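Long-range contacts in cytochrome c-550-like protein (Thermosynechococcus elongatus, PDB 4LJI), which probably serves as a low-potential, heme-binding cytochrome c in electron transfer and can partly replace cytochrome c-550 of photosystem II: residues Gly3-Val14 against Ala33-Arg41; Val83-Ser91 against Cys101-Thr111. All coordinates share one frame; numbering follows the deposited sequence.

Contact 1: Gly3-Val14 against Ala33-Arg41; sequences GVDNYVIQYLKV and AVDLTRGKR
V8 and V14 pack on A33 and L36, and V4 on A33, making the apolar centre where helix 6-10 and its flanking residues rest on the start of helix 33-46 in this cytochrome c fold. The axes of 6-10 and 33-41 cross at 125°. Short beta-branched valines and the alanine allow close approach: V14 CG1 meets L36 CD1 at 3.6 Å, the two side chains crossing at about a right angle, while both methyl branches of V8 lie against L36 CB. V4 CG1 comes to 3.8 Å from A33 CB, and V4 CG2 reaches V34 CG2 on the flank. Polar contacts begin at T37. Its OG1, held beside its backbone N by chi1 -66°, accepts a nearly straight bond from D5 N (3.0 Å, 166°) and itself donates to A33 O, so one hydroxyl ties the N-cap residue of the first helix to the second. On the outer side the aliphatic chain of K40 runs past Y7 CB and turns at its last torsion to set NZ over one ring face, a cation-pi contact 3.9 Å from the centroid; F120 of helix 111-127 also touches both residues. At the rim, in one of two modelled conformers and so less certainly, D5 OD2 forms a salt bridge with R41 NH2 at 3.1 Å, the carboxylate standing almost perpendicular to the guanidinium, and a water donates to D5 OD2 (2.6 Å) and T37 O.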
loop_
_atom_site.group_PDB
_atom_site.type_symbol
_atom_site.label_atom_id
_atom_site.label_comp_id
_atom_site.label_asym_id
_atom_site.label_seq_id
_atom_site.Cartn_x
_atom_site.Cartn_y
_atom_site.Cartn_z
ATOM N N GLY A 3 -19.086 -8.960 -6.431
ATOM C CA GLY A 3 -18.947 -8.918 -7.879
ATOM C C GLY A 3 -18.644 -7.531 -8.423
ATOM O O GLY A 3 -17.687 -7.335 -9.180
ATOM N N VAL A 4 -19.478 -6.566 -8.055
ATOM C CA VAL A 4 -19.186 -5.164 -8.337
ATOM C C VAL A 4 -19.131 -4.393 -7.025
ATOM O O VAL A 4 -20.055 -4.453 -6.212
ATOM C CB VAL A 4 -20.231 -4.522 -9.263
ATOM C CG1 VAL A 4 -19.898 -3.048 -9.515
ATOM C CG2 VAL A 4 -20.318 -5.284 -10.576
ATOM N N ASP A 5 -18.049 -3.667 -6.806
ATOM C CA ASP A 5 -17.925 -2.922 -5.567
ATOM C C ASP A 5 -18.704 -1.604 -5.632
ATOM O O ASP A 5 -18.816 -0.984 -6.684
ATOM C CB ASP A 5 -16.452 -2.725 -5.206
ATOM C CG ASP A 5 -15.803 -4.012 -4.698
ATOM O OD1 ASP A 5 -16.337 -5.111 -4.983
ATOM O OD2 ASP A 5 -14.764 -3.928 -4.012
ATOM N N ASN A 6 -19.272 -1.201 -4.494
ATOM C CA ASN A 6 -20.090 0.007 -4.440
ATOM C C ASN A 6 -19.334 1.239 -4.912
ATOM O O ASN A 6 -19.908 2.093 -5.572
ATOM C CB ASN A 6 -20.674 0.245 -3.041
ATOM C CG ASN A 6 -21.627 1.446 -3.000
ATOM O OD1 ASN A 6 -22.717 1.404 -3.577
ATOM N ND2 ASN A 6 -21.215 2.520 -2.321
ATOM N N TYR A 7 -18.047 1.309 -4.588
ATOM C CA TYR A 7 -17.230 2.450 -5.001
ATOM C C TYR A 7 -17.299 2.682 -6.504
ATOM O O TYR A 7 -17.344 3.814 -6.962
ATOM C CB TYR A 7 -15.784 2.309 -4.526
ATOM C CG TYR A 7 -14.884 3.448 -4.964
ATOM C CD1 TYR A 7 -14.794 4.612 -4.215
ATOM C CD2 TYR A 7 -14.150 3.373 -6.150
ATOM C CE1 TYR A 7 -13.992 5.659 -4.615
ATOM C CE2 TYR A 7 -13.326 4.406 -6.546
ATOM C CZ TYR A 7 -13.256 5.551 -5.771
ATOM O OH TYR A 7 -12.450 6.592 -6.154
ATOM N N VAL A 8 -17.314 1.595 -7.263
ATOM C CA VAL A 8 -17.413 1.681 -8.716
ATOM C C VAL A 8 -18.785 2.185 -9.219
ATOM O O VAL A 8 -18.873 2.983 -10.169
ATOM C CB VAL A 8 -17.086 0.312 -9.345
ATOM C CG1 VAL A 8 -17.470 0.328 -10.849
ATOM C CG2 VAL A 8 -15.624 -0.074 -9.064
ATOM N N ILE A 9 -19.861 1.705 -8.604
ATOM C CA ILE A 9 -21.200 2.163 -8.971
ATOM C C ILE A 9 -21.399 3.640 -8.621
ATOM O O ILE A 9 -21.790 4.436 -9.473
ATOM C CB ILE A 9 -22.292 1.340 -8.268
ATOM C CG1 ILE A 9 -22.132 -0.139 -8.599
ATOM C CG2 ILE A 9 -23.674 1.820 -8.674
ATOM C CD1 ILE A 9 -22.173 -0.407 -10.060
ATOM N N GLN A 10 -21.111 3.993 -7.367
ATOM C CA GLN A 10 -21.445 5.309 -6.815
ATOM C C GLN A 10 -20.402 6.398 -7.083
ATOM O O GLN A 10 -20.746 7.564 -7.296
ATOM C CB GLN A 10 -21.712 5.200 -5.301
ATOM C CG GLN A 10 -22.032 6.536 -4.608
ATOM C CD GLN A 10 -22.232 6.394 -3.098
ATOM O OE1 GLN A 10 -22.267 5.281 -2.564
ATOM N NE2 GLN A 10 -22.367 7.528 -2.406
ATOM N N TYR A 11 -19.131 6.029 -7.087
ATOM C CA TYR A 11 -18.086 7.028 -7.202
ATOM C C TYR A 11 -17.404 7.038 -8.568
ATOM O O TYR A 11 -16.981 8.091 -9.046
ATOM C CB TYR A 11 -17.104 6.905 -6.033
ATOM C CG TYR A 11 -17.761 7.288 -4.719
ATOM C CD1 TYR A 11 -18.528 8.438 -4.629
ATOM C CD2 TYR A 11 -17.648 6.489 -3.587
ATOM C CE1 TYR A 11 -19.154 8.801 -3.442
ATOM C CE2 TYR A 11 -18.276 6.843 -2.390
ATOM C CZ TYR A 11 -19.025 8.000 -2.327
ATOM O OH TYR A 11 -19.656 8.368 -1.152
ATOM N N LEU A 12 -17.311 5.879 -9.216
ATOM C CA LEU A 12 -16.864 5.848 -10.605
ATOM C C LEU A 12 -18.022 5.926 -11.592
ATOM O O LEU A 12 -17.799 6.036 -12.803
ATOM C CB LEU A 12 -16.064 4.596 -10.893
ATOM C CG LEU A 12 -14.711 4.401 -10.179
ATOM C CD1 LEU A 12 -13.931 3.236 -10.744
ATOM C CD2 LEU A 12 -13.838 5.655 -10.183
ATOM N N LYS A 13 -19.248 5.864 -11.071
ATOM C CA LYS A 13 -20.466 5.982 -11.876
ATOM C C LYS A 13 -20.462 5.050 -13.083
ATOM O O LYS A 13 -20.698 5.482 -14.207
ATOM C CB LYS A 13 -20.699 7.438 -12.328
ATOM C CG LYS A 13 -20.929 8.409 -11.195
ATOM C CD LYS A 13 -20.574 9.840 -11.591
ATOM C CE LYS A 13 -20.287 10.673 -10.341
ATOM N NZ LYS A 13 -19.353 11.816 -10.566
ATOM N N VAL A 14 -20.171 3.778 -12.831
ATOM C CA VAL A 14 -20.170 2.757 -13.877
ATOM C C VAL A 14 -20.998 1.563 -13.405
ATOM O O VAL A 14 -20.610 0.859 -12.470
ATOM C CB VAL A 14 -18.734 2.287 -14.231
ATOM C CG1 VAL A 14 -18.769 1.145 -15.240
ATOM C CG2 VAL A 14 -17.896 3.439 -14.764
ATOM N N ALA A 33 -18.132 -2.881 -15.196
ATOM C CA ALA A 33 -18.082 -2.552 -13.781
ATOM C C ALA A 33 -17.269 -3.587 -12.984
ATOM O O ALA A 33 -16.556 -3.265 -12.011
ATOM C CB ALA A 33 -19.540 -2.441 -13.239
ATOM N N VAL A 34 -17.354 -4.839 -13.412
ATOM C CA VAL A 34 -16.568 -5.901 -12.814
ATOM C C VAL A 34 -15.066 -5.729 -13.090
ATOM O O VAL A 34 -14.246 -5.886 -12.188
ATOM C CB VAL A 34 -17.065 -7.252 -13.301
ATOM C CG1 VAL A 34 -16.108 -8.360 -12.888
ATOM C CG2 VAL A 34 -18.457 -7.497 -12.765
ATOM N N ASP A 35 -14.718 -5.359 -14.322
ATOM C CA ASP A 35 -13.341 -5.017 -14.669
ATOM C C ASP A 35 -12.788 -3.926 -13.724
ATOM O O ASP A 35 -11.672 -4.031 -13.255
ATOM C CB ASP A 35 -13.235 -4.443 -16.079
ATOM C CG ASP A 35 -13.512 -5.470 -17.189
ATOM O OD1 ASP A 35 -13.185 -6.678 -17.048
ATOM O OD2 ASP A 35 -14.045 -5.047 -18.234
ATOM N N LEU A 36 -13.548 -2.850 -13.526
ATOM C CA LEU A 36 -13.081 -1.735 -12.690
ATOM C C LEU A 36 -13.012 -2.130 -11.229
ATOM O O LEU A 36 -12.147 -1.648 -10.503
ATOM C CB LEU A 36 -13.970 -0.513 -12.881
ATOM C CG LEU A 36 -13.982 0.058 -14.300
ATOM C CD1 LEU A 36 -15.206 0.925 -14.508
ATOM C CD2 LEU A 36 -12.728 0.861 -14.549
ATOM N N THR A 37 -13.915 -3.011 -10.794
ATOM C CA THR A 37 -13.844 -3.558 -9.440
ATOM C C THR A 37 -12.573 -4.350 -9.246
ATOM O O THR A 37 -11.925 -4.261 -8.179
ATOM C CB THR A 37 -15.008 -4.491 -9.152
ATOM O OG1 THR A 37 -16.216 -3.742 -9.144
ATOM C CG2 THR A 37 -14.849 -5.220 -7.826
ATOM N N ARG A 38 -12.181 -5.091 -10.282
ATOM C CA ARG A 38 -10.953 -5.892 -10.203
ATOM C C ARG A 38 -9.713 -5.001 -10.206
ATOM O O ARG A 38 -8.737 -5.212 -9.468
ATOM C CB ARG A 38 -10.891 -6.929 -11.334
ATOM C CG ARG A 38 -11.848 -8.108 -11.117
ATOM C CD ARG A 38 -11.647 -9.213 -12.128
ATOM N NE ARG A 38 -12.807 -10.099 -12.172
ATOM C CZ ARG A 38 -12.974 -11.070 -13.066
ATOM N NH1 ARG A 38 -12.049 -11.292 -13.990
ATOM N NH2 ARG A 38 -14.063 -11.821 -13.033
ATOM N N GLY A 39 -9.799 -3.911 -10.964
ATOM C CA GLY A 39 -8.715 -2.952 -11.048
ATOM C C GLY A 39 -8.558 -2.216 -9.718
ATOM O O GLY A 39 -7.417 -1.981 -9.249
ATOM N N LYS A 40 -9.689 -1.874 -9.088
ATOM C CA LYS A 40 -9.694 -1.224 -7.754
ATOM C C LYS A 40 -9.014 -2.122 -6.734
ATOM O O LYS A 40 -8.135 -1.686 -5.996
ATOM C CB LYS A 40 -11.122 -0.934 -7.292
ATOM C CG LYS A 40 -11.231 -0.480 -5.833
ATOM C CD LYS A 40 -12.695 -0.383 -5.421
ATOM C CE LYS A 40 -12.858 0.042 -3.976
ATOM N NZ LYS A 40 -12.343 1.416 -3.863
ATOM N N ARG A 41 -9.390 -3.394 -6.741
ATOM C CA ARG A 41 -8.767 -4.346 -5.831
ATOM C C ARG A 41 -7.251 -4.426 -6.042
ATOM O O ARG A 41 -6.483 -4.470 -5.087
ATOM C CB ARG A 41 -9.437 -5.709 -5.992
ATOM C CG ARG A 41 -8.921 -6.795 -5.075
ATOM C CD ARG A 41 -10.011 -7.819 -4.927
ATOM N NE ARG A 41 -11.309 -7.172 -4.741
ATOM C CZ ARG A 41 -11.913 -7.031 -3.564
ATOM N NH1 ARG A 41 -11.343 -7.508 -2.467
ATOM N NH2 ARG A 41 -13.095 -6.429 -3.491
HETATM O O HOH W 1 -12.738 -3.697 -5.658
#

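Contact 2: Val83-Ser91 against Cys101-Thr111; sequences VAFQRSPKS and CRRVSEDWLTT. With HEC (heme c), chain C.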
loop_
_atom_site.group_PDB
_atom_site.type_symbol
_atom_site.label_atom_id
_atom_site.label_comp_id
_atom_site.label_asym_id
_atom_site.label_seq_id
_atom_site.Cartn_x
_atom_site.Cartn_y
_atom_site.Cartn_z
ATOM N N VAL A 83 -0.096 1.339 -18.828
ATOM C CA VAL A 83 0.514 0.006 -18.766
ATOM C C VAL A 83 2.031 0.100 -19.026
ATOM O O VAL A 83 2.848 -0.440 -18.236
ATOM C CB VAL A 83 -0.167 -0.968 -19.773
ATOM C CG1 VAL A 83 0.610 -2.290 -19.894
ATOM C CG2 VAL A 83 -1.591 -1.200 -19.308
ATOM N N ALA A 84 2.413 0.837 -20.064
ATOM C CA ALA A 84 3.825 0.970 -20.417
ATOM C C ALA A 84 4.586 1.652 -19.299
ATOM O O ALA A 84 5.777 1.417 -19.132
ATOM C CB ALA A 84 3.995 1.736 -21.666
ATOM N N PHE A 85 3.888 2.496 -18.551
ATOM C CA PHE A 85 4.522 3.203 -17.450
ATOM C C PHE A 85 4.794 2.201 -16.350
ATOM O O PHE A 85 5.901 2.123 -15.823
ATOM C CB PHE A 85 3.659 4.352 -16.913
ATOM C CG PHE A 85 4.242 4.996 -15.709
ATOM C CD1 PHE A 85 5.251 5.948 -15.837
ATOM C CD2 PHE A 85 3.807 4.618 -14.452
ATOM C CE1 PHE A 85 5.813 6.524 -14.701
ATOM C CE2 PHE A 85 4.348 5.183 -13.312
ATOM C CZ PHE A 85 5.359 6.151 -13.452
ATOM N N GLN A 86 3.798 1.387 -16.044
ATOM C CA GLN A 86 3.933 0.505 -14.897
ATOM C C GLN A 86 4.965 -0.591 -15.139
ATOM O O GLN A 86 5.579 -1.106 -14.200
ATOM C CB GLN A 86 2.589 -0.060 -14.463
ATOM C CG GLN A 86 2.502 -0.029 -12.921
ATOM C CD GLN A 86 2.670 1.363 -12.388
ATOM O OE1 GLN A 86 2.023 2.284 -12.853
ATOM N NE2 GLN A 86 3.543 1.533 -11.393
ATOM N N ARG A 87 5.154 -0.946 -16.406
ATOM C CA ARG A 87 6.148 -1.971 -16.713
ATOM C C ARG A 87 7.568 -1.462 -16.456
ATOM O O ARG A 87 8.482 -2.239 -16.090
ATOM C CB ARG A 87 5.973 -2.421 -18.159
ATOM C CG ARG A 87 4.717 -3.259 -18.384
ATOM C CD ARG A 87 4.776 -4.573 -17.642
ATOM N NE ARG A 87 3.660 -5.436 -17.986
ATOM C CZ ARG A 87 3.012 -6.218 -17.136
ATOM N NH1 ARG A 87 3.349 -6.261 -15.843
ATOM N NH2 ARG A 87 2.004 -6.950 -17.585
ATOM N N SER A 88 7.762 -0.169 -16.670
ATOM C CA SER A 88 9.065 0.467 -16.492
ATOM C C SER A 88 8.870 1.933 -16.138
ATOM O O SER A 88 8.859 2.781 -17.022
ATOM C CB SER A 88 9.882 0.377 -17.784
ATOM O OG SER A 88 11.202 0.863 -17.566
ATOM N N PRO A 89 8.688 2.242 -14.835
ATOM C CA PRO A 89 8.371 3.639 -14.489
ATOM C C PRO A 89 9.438 4.654 -14.882
ATOM O O PRO A 89 10.636 4.392 -14.731
ATOM C CB PRO A 89 8.175 3.580 -12.962
ATOM C CG PRO A 89 7.680 2.171 -12.727
ATOM C CD PRO A 89 8.483 1.330 -13.695
ATOM N N LYS A 90 9.012 5.797 -15.413
ATOM C CA LYS A 90 9.917 6.818 -15.874
ATOM C C LYS A 90 9.758 8.112 -15.081
ATOM O O LYS A 90 8.778 8.288 -14.326
ATOM C CB LYS A 90 9.653 7.116 -17.363
ATOM C CG LYS A 90 9.851 5.936 -18.336
ATOM C CD LYS A 90 11.331 5.674 -18.588
ATOM C CE LYS A 90 11.495 4.463 -19.486
ATOM N NZ LYS A 90 11.252 3.238 -18.691
ATOM N N SER A 91 10.687 9.044 -15.283
ATOM C CA SER A 91 10.534 10.373 -14.680
ATOM C C SER A 91 9.394 11.135 -15.355
ATOM O O SER A 91 8.928 10.748 -16.432
ATOM C CB SER A 91 11.843 11.168 -14.741
ATOM O OG SER A 91 12.266 11.380 -16.068
ATOM N N CYS A 101 8.636 4.718 -7.906
ATOM C CA CYS A 101 7.319 4.101 -8.018
ATOM C C CYS A 101 7.552 2.591 -8.057
ATOM O O CYS A 101 8.690 2.146 -7.934
ATOM C CB CYS A 101 6.606 4.624 -9.296
ATOM S SG CYS A 101 4.874 4.110 -9.649
ATOM N N ARG A 102 6.493 1.805 -8.223
ATOM C CA ARG A 102 6.554 0.352 -8.111
ATOM C C ARG A 102 6.504 -0.245 -9.506
ATOM O O ARG A 102 5.485 -0.160 -10.191
ATOM C CB ARG A 102 5.368 -0.168 -7.290
ATOM C CG ARG A 102 5.331 -1.656 -7.096
ATOM C CD ARG A 102 6.677 -2.175 -6.648
ATOM N NE ARG A 102 6.561 -3.521 -6.104
ATOM C CZ ARG A 102 6.393 -3.783 -4.812
ATOM N NH1 ARG A 102 6.281 -5.040 -4.397
ATOM N NH2 ARG A 102 6.336 -2.785 -3.939
ATOM N N ARG A 103 7.611 -0.825 -9.936
ATOM C CA ARG A 103 7.650 -1.477 -11.231
ATOM C C ARG A 103 6.828 -2.761 -11.124
ATOM O O ARG A 103 6.893 -3.460 -10.105
ATOM C CB ARG A 103 9.106 -1.777 -11.550
ATOM C CG ARG A 103 9.432 -1.955 -12.997
ATOM C CD ARG A 103 10.842 -1.439 -13.253
ATOM N NE ARG A 103 11.196 -1.521 -14.668
ATOM C CZ ARG A 103 12.266 -0.944 -15.206
ATOM N NH1 ARG A 103 13.093 -0.227 -14.452
ATOM N NH2 ARG A 103 12.504 -1.073 -16.501
ATOM N N VAL A 104 6.052 -3.101 -12.153
ATOM C CA VAL A 104 5.243 -4.294 -12.062
ATOM C C VAL A 104 5.631 -5.228 -13.221
ATOM O O VAL A 104 5.390 -4.931 -14.383
ATOM C CB VAL A 104 3.762 -3.980 -12.105
ATOM C CG1 VAL A 104 2.959 -5.245 -12.087
ATOM C CG2 VAL A 104 3.371 -3.132 -10.891
ATOM N N SER A 105 6.249 -6.347 -12.855
ATOM C CA SER A 105 6.784 -7.315 -13.792
ATOM C C SER A 105 5.633 -8.130 -14.307
ATOM O O SER A 105 4.578 -8.170 -13.706
ATOM C CB SER A 105 7.740 -8.254 -13.068
ATOM O OG SER A 105 7.003 -9.305 -12.431
ATOM N N GLU A 106 5.827 -8.822 -15.430
ATOM C CA GLU A 106 4.728 -9.618 -15.950
ATOM C C GLU A 106 4.470 -10.834 -15.088
ATOM O O GLU A 106 3.431 -11.474 -15.188
ATOM C CB GLU A 106 5.021 -10.060 -17.372
ATOM C CG GLU A 106 4.992 -8.924 -18.363
ATOM C CD GLU A 106 4.970 -9.425 -19.792
ATOM O OE1 GLU A 106 3.971 -10.066 -20.200
ATOM O OE2 GLU A 106 5.951 -9.175 -20.524
ATOM N N ASP A 107 5.452 -11.165 -14.265
ATOM C CA ASP A 107 5.356 -12.277 -13.340
ATOM C C ASP A 107 4.483 -11.870 -12.154
ATOM O O ASP A 107 3.957 -12.714 -11.424
ATOM C CB ASP A 107 6.759 -12.660 -12.888
ATOM C CG ASP A 107 7.734 -12.734 -14.052
ATOM O OD1 ASP A 107 7.767 -13.778 -14.757
ATOM O OD2 ASP A 107 8.452 -11.733 -14.283
ATOM N N TRP A 108 4.320 -10.567 -11.984
ATOM C CA TRP A 108 3.497 -10.036 -10.902
ATOM C C TRP A 108 2.072 -9.796 -11.409
ATOM O O TRP A 108 1.117 -10.379 -10.898
ATOM C CB TRP A 108 4.135 -8.759 -10.357
ATOM C CG TRP A 108 3.557 -8.267 -9.054
ATOM C CD1 TRP A 108 2.500 -7.428 -8.903
ATOM C CD2 TRP A 108 4.020 -8.573 -7.731
ATOM N NE1 TRP A 108 2.263 -7.192 -7.569
ATOM C CE2 TRP A 108 3.182 -7.887 -6.828
ATOM C CE3 TRP A 108 5.060 -9.359 -7.221
ATOM C CZ2 TRP A 108 3.353 -7.961 -5.440
ATOM C CZ3 TRP A 108 5.228 -9.433 -5.834
ATOM C CH2 TRP A 108 4.375 -8.739 -4.967
ATOM N N LEU A 109 1.931 -8.950 -12.424
ATOM C CA LEU A 109 0.630 -8.725 -13.043
ATOM C C LEU A 109 0.643 -8.987 -14.551
ATOM O O LEU A 109 1.539 -8.543 -15.246
ATOM C CB LEU A 109 0.163 -7.296 -12.755
ATOM C CG LEU A 109 -0.116 -7.082 -11.269
ATOM C CD1 LEU A 109 -0.467 -5.629 -10.996
ATOM C CD2 LEU A 109 -1.229 -8.003 -10.845
ATOM N N THR A 110 -0.362 -9.700 -15.044
ATOM C CA THR A 110 -0.464 -10.007 -16.486
ATOM C C THR A 110 -0.928 -8.733 -17.168
ATOM O O THR A 110 -1.382 -7.795 -16.510
ATOM C CB THR A 110 -1.503 -11.067 -16.751
ATOM O OG1 THR A 110 -2.811 -10.551 -16.438
ATOM C CG2 THR A 110 -1.208 -12.318 -15.911
ATOM N N THR A 111 -0.792 -8.707 -18.481
ATOM C CA THR A 111 -1.276 -7.630 -19.333
ATOM C C THR A 111 -2.704 -7.216 -18.991
ATOM O O THR A 111 -2.966 -6.040 -18.784
ATOM C CB THR A 111 -1.233 -8.090 -20.814
ATOM O OG1 THR A 111 0.087 -8.552 -21.090
ATOM C CG2 THR A 111 -1.605 -6.951 -21.767
HETATM FE FE HEC C . 3.394 5.174 -8.382
HETATM C CHA HEC C . 4.190 8.039 -10.137
HETATM C CHB HEC C . 0.980 4.385 -10.714
HETATM C CHC HEC C . 2.783 2.103 -6.777
HETATM C CHD HEC C . 5.364 6.125 -5.826
HETATM N NA HEC C . 2.675 6.035 -10.040
HETATM C C1A HEC C . 3.193 7.199 -10.608
HETATM C C2A HEC C . 2.442 7.480 -11.815
HETATM C C3A HEC C . 1.550 6.462 -11.956
HETATM C C4A HEC C . 1.704 5.547 -10.908
HETATM C CMA HEC C . 0.569 6.300 -13.088
HETATM C CAA HEC C . 2.597 8.680 -12.751
HETATM C CBA HEC C . 1.776 9.889 -12.235
HETATM C CGA HEC C . 1.857 11.113 -13.114
HETATM O O1A HEC C . 2.461 11.101 -14.223
HETATM O O2A HEC C . 1.286 12.186 -12.729
HETATM N NB HEC C . 2.115 3.549 -8.663
HETATM C C1B HEC C . 1.266 3.441 -9.702
HETATM C C2B HEC C . 0.572 2.218 -9.593
HETATM C C3B HEC C . 1.073 1.522 -8.521
HETATM C C4B HEC C . 2.061 2.432 -7.917
HETATM C CMB HEC C . -0.471 1.720 -10.569
HETATM C CAB HEC C . 0.664 0.191 -8.010
HETATM C CBB HEC C . 1.001 -0.827 -8.889
HETATM N NC HEC C . 3.961 4.275 -6.615
HETATM C C1C HEC C . 3.619 3.022 -6.176
HETATM C C2C HEC C . 4.136 2.884 -4.882
HETATM C C3C HEC C . 4.873 4.005 -4.598
HETATM C C4C HEC C . 4.776 4.894 -5.703
HETATM C CMC HEC C . 3.943 1.666 -3.990
HETATM C CAC HEC C . 5.558 4.263 -3.292
HETATM C CBC HEC C . 6.554 3.458 -2.858
HETATM N ND HEC C . 4.523 6.760 -8.061
HETATM C C1D HEC C . 5.295 6.920 -6.976
HETATM C C2D HEC C . 6.094 8.138 -7.114
HETATM C C3D HEC C . 5.765 8.689 -8.298
HETATM C C4D HEC C . 4.759 7.815 -8.881
HETATM C CMD HEC C . 7.078 8.680 -6.096
HETATM C CAD HEC C . 6.353 9.940 -8.894
HETATM C CBD HEC C . 7.410 9.483 -9.921
HETATM C CGD HEC C . 8.393 10.382 -10.647
HETATM O O1D HEC C . 8.081 11.513 -11.107
HETATM O O2D HEC C . 9.560 9.947 -10.817
#
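C101 SG binds the heme iron at 2.2 Å, with F85 and Q86 beside it over the same porphyrin. With CG anti to the backbone N (chi1 175°), F85 brings CE2 to 3.3 Å from HEC C2A and turns its ring edge to the sulfur. Q86 uses both ends of its amide: OE1 lies 3.2 Å from HEC CHB, while NE2 donates to R102 O at 2.8 Å, that oxygen lying in the amide plane. This is the distal side of a c-type heme, H51 being the other axial ligand, and the loop carrying C101 is held along the end of helix 79-87. V104 N bonds to Q86 O, and P89 CD packs on R103 CG, whose NE bonds to R87 O. Farther out, R87 joins two carbonyls of the loop: NH1 and NH2 both grip L109 O, NH2 at 2.9 Å, and NH1 also reaches V104 O at 2.8 Å, an oxygen in the guanidinium plane, although NH1 stands above that carbonyl's plane. A leucine in place of R87 would probably leave the L109 and V104 carbonyls without these donors and the loop freer to shift. E106 CG sits over the centre of one guanidinium face, 3.6 Å from R87 CZ.

How the contacts relate
From the N terminus the chain enters helix 6-10, passes through the two-stranded antiparallel hairpin 17-21/28-32 and returns in helix 33-46; contact 1 closes this first loop of the fold. Helix 33-46 then leads on to C47, C50 and H51, which hold the heme covalently and at its iron. Contact 2 closes a later loop, between helix 79-87 and the loop 101-110 that leads into helix 111-127, and supplies the second axial ligand. The two are in series, neither nested nor crossed, with centres about 22 Å apart on opposite sides of the chain's centre. Helix 111-127 links them: F120 packs on contact 1 and L114 on contact 2.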